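Local coordinates for EscD/YscD/HrpQ family type III secretion system inner membrane ring protein (PDB 6UID), which forms part of the inner-membrane ring of the type III secretion basal body, its cytoplasmic domain probably meeting the sorting platform, at residues L39-L51 with G87-D99. Residues are numbered along the deposited sequence; the frame is centred on the assembly and turned at random. Where two conformers were deposited one is given.
Sequences LLDEGIAAVHLVL and GQTCGPLRWTFCD. Unlike the reference sequence in segment 87-99: Thr96 (reference Ala).
His48 and Leu49 reach across the interior of a beta sandwich to the hairpin 88-98, packing one sheet of this FHA-like domain against the other, with a single side-chain hydrogen bond closing one end. Strands 49-51 and 93-98 run nearly parallel at 19°, their axes 11.6 Å apart, as expected of facing sheets joined through side chains. In the middle, Leu93 CD2 meets Leu49 CD2, and Leu93 CD1 lies 3.7 Å from Leu39 CD1, the two side chains crossing at about a right angle. Leu49 CD2 also touches Trp95 NE1 at 3.5 Å, while the side chains of Leu51 and Trp95 approach each other from opposite directions, Leu51 CD1 lying 3.8 Å from Trp95 CH2 at the far end of the indole. Phe9 and Ile7 of strand 5-9 extend this apolar layer.

His48 CG lies anti to the backbone N (chi1 -164°), which carries the imidazole to the type II' turn 90-93 of the hairpin. There NE2 donates to Cys90 O at 2.8 Å in a nearly straight bond (170°). That carbonyl oxygen also accepts a bond from Leu93 N, from the opposite face of its plane. The ring's other nitrogen, ND1, accepts from Ala45 N, and Ile44 CD1 sits over the ring centre. Nearby, Pro92 CG packs 3.8 Å from Ile44 CD1 and 3.4 Å from Glu42 O, and a water bridges Asp41 OD2 to Pro92 O.

With ND1 accepting and NE2 donating, the imidazole is probably neutral. Two bonds fix its rotation: NE2 to Cys90 O ties the loop to the hairpin turn, while Ala45 N to ND1 holds the ring within its own loop.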
# COMPACT_ATOMS: atom_id res chain seq x y z
N LEU A 39 9.63 -5.85 -2.63
CA LEU A 39 8.62 -5.80 -3.67
C LEU A 39 9.32 -5.86 -5.01
O LEU A 39 10.26 -5.09 -5.25
CB LEU A 39 7.86 -4.47 -3.61
CG LEU A 39 7.08 -4.19 -2.35
CD1 LEU A 39 6.49 -2.77 -2.42
CD2 LEU A 39 5.99 -5.22 -2.16
N LEU A 40 8.85 -6.76 -5.88
CA LEU A 40 9.44 -7.00 -7.19
C LEU A 40 8.39 -6.64 -8.23
O LEU A 40 7.42 -7.38 -8.43
CB LEU A 40 9.88 -8.46 -7.32
CG LEU A 40 10.91 -8.91 -6.28
CD1 LEU A 40 11.30 -10.34 -6.53
CD2 LEU A 40 12.10 -7.98 -6.27
N ASP A 41 8.55 -5.48 -8.86
CA ASP A 41 7.62 -5.01 -9.88
C ASP A 41 8.29 -3.84 -10.59
O ASP A 41 9.16 -3.16 -10.04
CB ASP A 41 6.29 -4.59 -9.24
CG ASP A 41 5.12 -4.48 -10.23
OD1 ASP A 41 5.29 -4.83 -11.43
OD2 ASP A 41 4.03 -4.04 -9.81
N GLU A 42 7.86 -3.60 -11.83
CA GLU A 42 8.38 -2.46 -12.56
C GLU A 42 7.95 -1.18 -11.88
O GLU A 42 6.78 -1.01 -11.53
CB GLU A 42 7.82 -2.49 -13.99
CG GLU A 42 8.41 -1.44 -14.91
CD GLU A 42 9.89 -1.67 -15.18
OE1 GLU A 42 10.32 -2.84 -15.17
OE2 GLU A 42 10.61 -0.68 -15.41
N GLY A 43 8.90 -0.26 -11.69
CA GLY A 43 8.59 1.03 -11.12
C GLY A 43 8.63 1.11 -9.61
O GLY A 43 8.27 2.14 -9.05
N ILE A 44 9.02 0.04 -8.93
CA ILE A 44 9.14 0.07 -7.47
C ILE A 44 10.50 0.65 -7.08
O ILE A 44 11.55 0.10 -7.43
CB ILE A 44 8.99 -1.34 -6.89
CG1 ILE A 44 7.60 -1.92 -7.16
CG2 ILE A 44 9.31 -1.32 -5.39
CD1 ILE A 44 6.46 -1.21 -6.41
N ALA A 45 10.48 1.71 -6.28
CA ALA A 45 11.69 2.36 -5.83
C ALA A 45 12.41 1.52 -4.77
O ALA A 45 11.83 0.64 -4.13
CB ALA A 45 11.37 3.74 -5.26
N ALA A 46 13.70 1.84 -4.57
CA ALA A 46 14.50 1.16 -3.56
C ALA A 46 13.80 1.14 -2.20
O ALA A 46 13.68 0.09 -1.55
CB ALA A 46 15.87 1.83 -3.44
N VAL A 47 13.30 2.31 -1.78
CA VAL A 47 12.32 2.43 -0.70
C VAL A 47 11.10 3.11 -1.31
O VAL A 47 11.13 4.30 -1.65
CB VAL A 47 12.85 3.20 0.52
CG1 VAL A 47 11.78 3.29 1.59
CG2 VAL A 47 14.08 2.50 1.07
N HIS A 48 10.04 2.34 -1.48
CA HIS A 48 8.85 2.79 -2.17
C HIS A 48 7.80 3.37 -1.24
O HIS A 48 7.10 4.32 -1.62
CB HIS A 48 8.26 1.58 -2.92
CG HIS A 48 7.27 1.96 -3.98
ND1 HIS A 48 7.66 2.42 -5.22
CD2 HIS A 48 5.92 1.95 -3.97
CE1 HIS A 48 6.58 2.71 -5.92
NE2 HIS A 48 5.52 2.42 -5.20
N LEU A 49 7.65 2.80 -0.05
CA LEU A 49 6.61 3.16 0.89
C LEU A 49 7.12 2.83 2.29
O LEU A 49 7.77 1.81 2.49
CB LEU A 49 5.35 2.36 0.58
CG LEU A 49 4.11 2.61 1.44
CD1 LEU A 49 3.65 4.03 1.28
CD2 LEU A 49 3.00 1.63 1.04
N VAL A 50 6.87 3.72 3.25
CA VAL A 50 7.24 3.51 4.64
C VAL A 50 6.01 3.72 5.50
O VAL A 50 5.35 4.76 5.40
CB VAL A 50 8.36 4.46 5.10
CG1 VAL A 50 8.81 4.10 6.50
CG2 VAL A 50 9.53 4.38 4.17
N LEU A 51 5.72 2.74 6.33
CA LEU A 51 4.63 2.74 7.28
C LEU A 51 5.15 2.64 8.70
O LEU A 51 6.24 2.12 8.96
CB LEU A 51 3.73 1.52 7.05
CG LEU A 51 3.26 1.30 5.62
CD1 LEU A 51 2.56 -0.04 5.52
CD2 LEU A 51 2.35 2.43 5.18
N GLY A 87 -8.69 -0.20 -0.22
CA GLY A 87 -7.68 -0.43 -1.25
C GLY A 87 -6.58 0.61 -1.25
O GLY A 87 -6.84 1.79 -1.52
N GLN A 88 -5.36 0.21 -0.94
CA GLN A 88 -4.22 1.11 -0.87
C GLN A 88 -3.41 0.97 -2.16
O GLN A 88 -3.12 -0.15 -2.61
CB GLN A 88 -3.33 0.75 0.33
CG GLN A 88 -4.04 0.56 1.64
CD GLN A 88 -4.72 1.81 2.19
OE1 GLN A 88 -4.40 2.94 1.81
NE2 GLN A 88 -5.62 1.62 3.14
N THR A 89 -2.99 2.10 -2.73
CA THR A 89 -2.11 2.08 -3.89
C THR A 89 -0.99 3.09 -3.70
O THR A 89 -1.13 4.07 -2.97
CB THR A 89 -2.81 2.36 -5.22
OG1 THR A 89 -3.39 3.68 -5.18
CG2 THR A 89 -3.88 1.35 -5.48
N CYS A 90 0.15 2.81 -4.35
CA CYS A 90 1.26 3.75 -4.39
C CYS A 90 1.96 3.43 -5.72
O CYS A 90 2.77 2.50 -5.80
CB CYS A 90 2.17 3.58 -3.19
SG CYS A 90 3.33 4.94 -3.00
N GLY A 91 1.51 4.09 -6.79
CA GLY A 91 1.98 3.73 -8.11
C GLY A 91 1.65 2.28 -8.43
O GLY A 91 0.51 1.84 -8.29
N PRO A 92 2.66 1.50 -8.84
CA PRO A 92 2.38 0.11 -9.19
C PRO A 92 1.91 -0.74 -8.03
O PRO A 92 1.28 -1.78 -8.25
CB PRO A 92 3.72 -0.41 -9.73
CG PRO A 92 4.74 0.55 -9.25
CD PRO A 92 4.07 1.87 -9.03
N LEU A 93 2.19 -0.35 -6.79
CA LEU A 93 1.89 -1.20 -5.65
C LEU A 93 0.41 -1.10 -5.28
O LEU A 93 -0.13 0.01 -5.13
CB LEU A 93 2.72 -0.77 -4.46
CG LEU A 93 2.45 -1.49 -3.14
CD1 LEU A 93 2.85 -2.93 -3.25
CD2 LEU A 93 3.20 -0.79 -2.04
N ARG A 94 -0.24 -2.25 -5.14
CA ARG A 94 -1.60 -2.34 -4.63
C ARG A 94 -1.60 -3.29 -3.43
O ARG A 94 -1.05 -4.40 -3.51
CB ARG A 94 -2.58 -2.84 -5.69
CG ARG A 94 -2.57 -2.01 -6.97
CD ARG A 94 -3.98 -1.67 -7.49
NE ARG A 94 -4.68 -2.81 -8.07
CZ ARG A 94 -5.86 -2.73 -8.70
NH1 ARG A 94 -6.41 -3.83 -9.19
NH2 ARG A 94 -6.49 -1.54 -8.84
N TRP A 95 -2.19 -2.85 -2.32
CA TRP A 95 -2.13 -3.64 -1.10
C TRP A 95 -3.31 -3.31 -0.21
O TRP A 95 -4.01 -2.31 -0.40
CB TRP A 95 -0.82 -3.37 -0.35
CG TRP A 95 -0.62 -1.96 0.14
CD1 TRP A 95 -0.23 -0.88 -0.60
CD2 TRP A 95 -0.74 -1.49 1.48
NE1 TRP A 95 -0.11 0.22 0.20
CE2 TRP A 95 -0.42 -0.13 1.49
CE3 TRP A 95 -1.10 -2.10 2.69
CZ2 TRP A 95 -0.44 0.64 2.66
CZ3 TRP A 95 -1.11 -1.35 3.85
CH2 TRP A 95 -0.81 0.02 3.83
N THR A 96 -3.55 -4.17 0.78
CA THR A 96 -4.46 -3.85 1.86
C THR A 96 -3.95 -4.50 3.13
O THR A 96 -3.03 -5.33 3.11
CB THR A 96 -5.88 -4.32 1.55
OG1 THR A 96 -6.78 -3.63 2.44
CG2 THR A 96 -5.98 -5.82 1.71
N PHE A 97 -4.54 -4.14 4.25
CA PHE A 97 -4.16 -4.73 5.52
C PHE A 97 -5.40 -4.99 6.35
O PHE A 97 -6.45 -4.37 6.13
CB PHE A 97 -3.14 -3.86 6.29
CG PHE A 97 -3.75 -2.64 6.95
CD1 PHE A 97 -3.97 -1.51 6.21
CD2 PHE A 97 -4.08 -2.67 8.29
CE1 PHE A 97 -4.56 -0.38 6.83
CE2 PHE A 97 -4.66 -1.57 8.89
CZ PHE A 97 -4.88 -0.44 8.16
N CYS A 98 -5.28 -5.87 7.33
CA CYS A 98 -6.36 -6.07 8.30
C CYS A 98 -5.86 -6.78 9.54
O CYS A 98 -4.70 -7.18 9.64
CB CYS A 98 -7.55 -6.82 7.68
SG CYS A 98 -7.23 -8.53 7.26
N ASP A 99 -6.76 -6.90 10.51
CA ASP A 99 -6.45 -7.56 11.76
C ASP A 99 -6.27 -9.06 11.53
O ASP A 99 -6.87 -9.63 10.61
CB ASP A 99 -7.58 -7.31 12.76
CG ASP A 99 -7.52 -8.20 13.97
OD1 ASP A 99 -6.88 -7.81 14.97
OD2 ASP A 99 -8.12 -9.30 13.93
O HOH W 1 3.71 -3.93 -7.01
O HOH W 2 1.84 -3.03 -10.60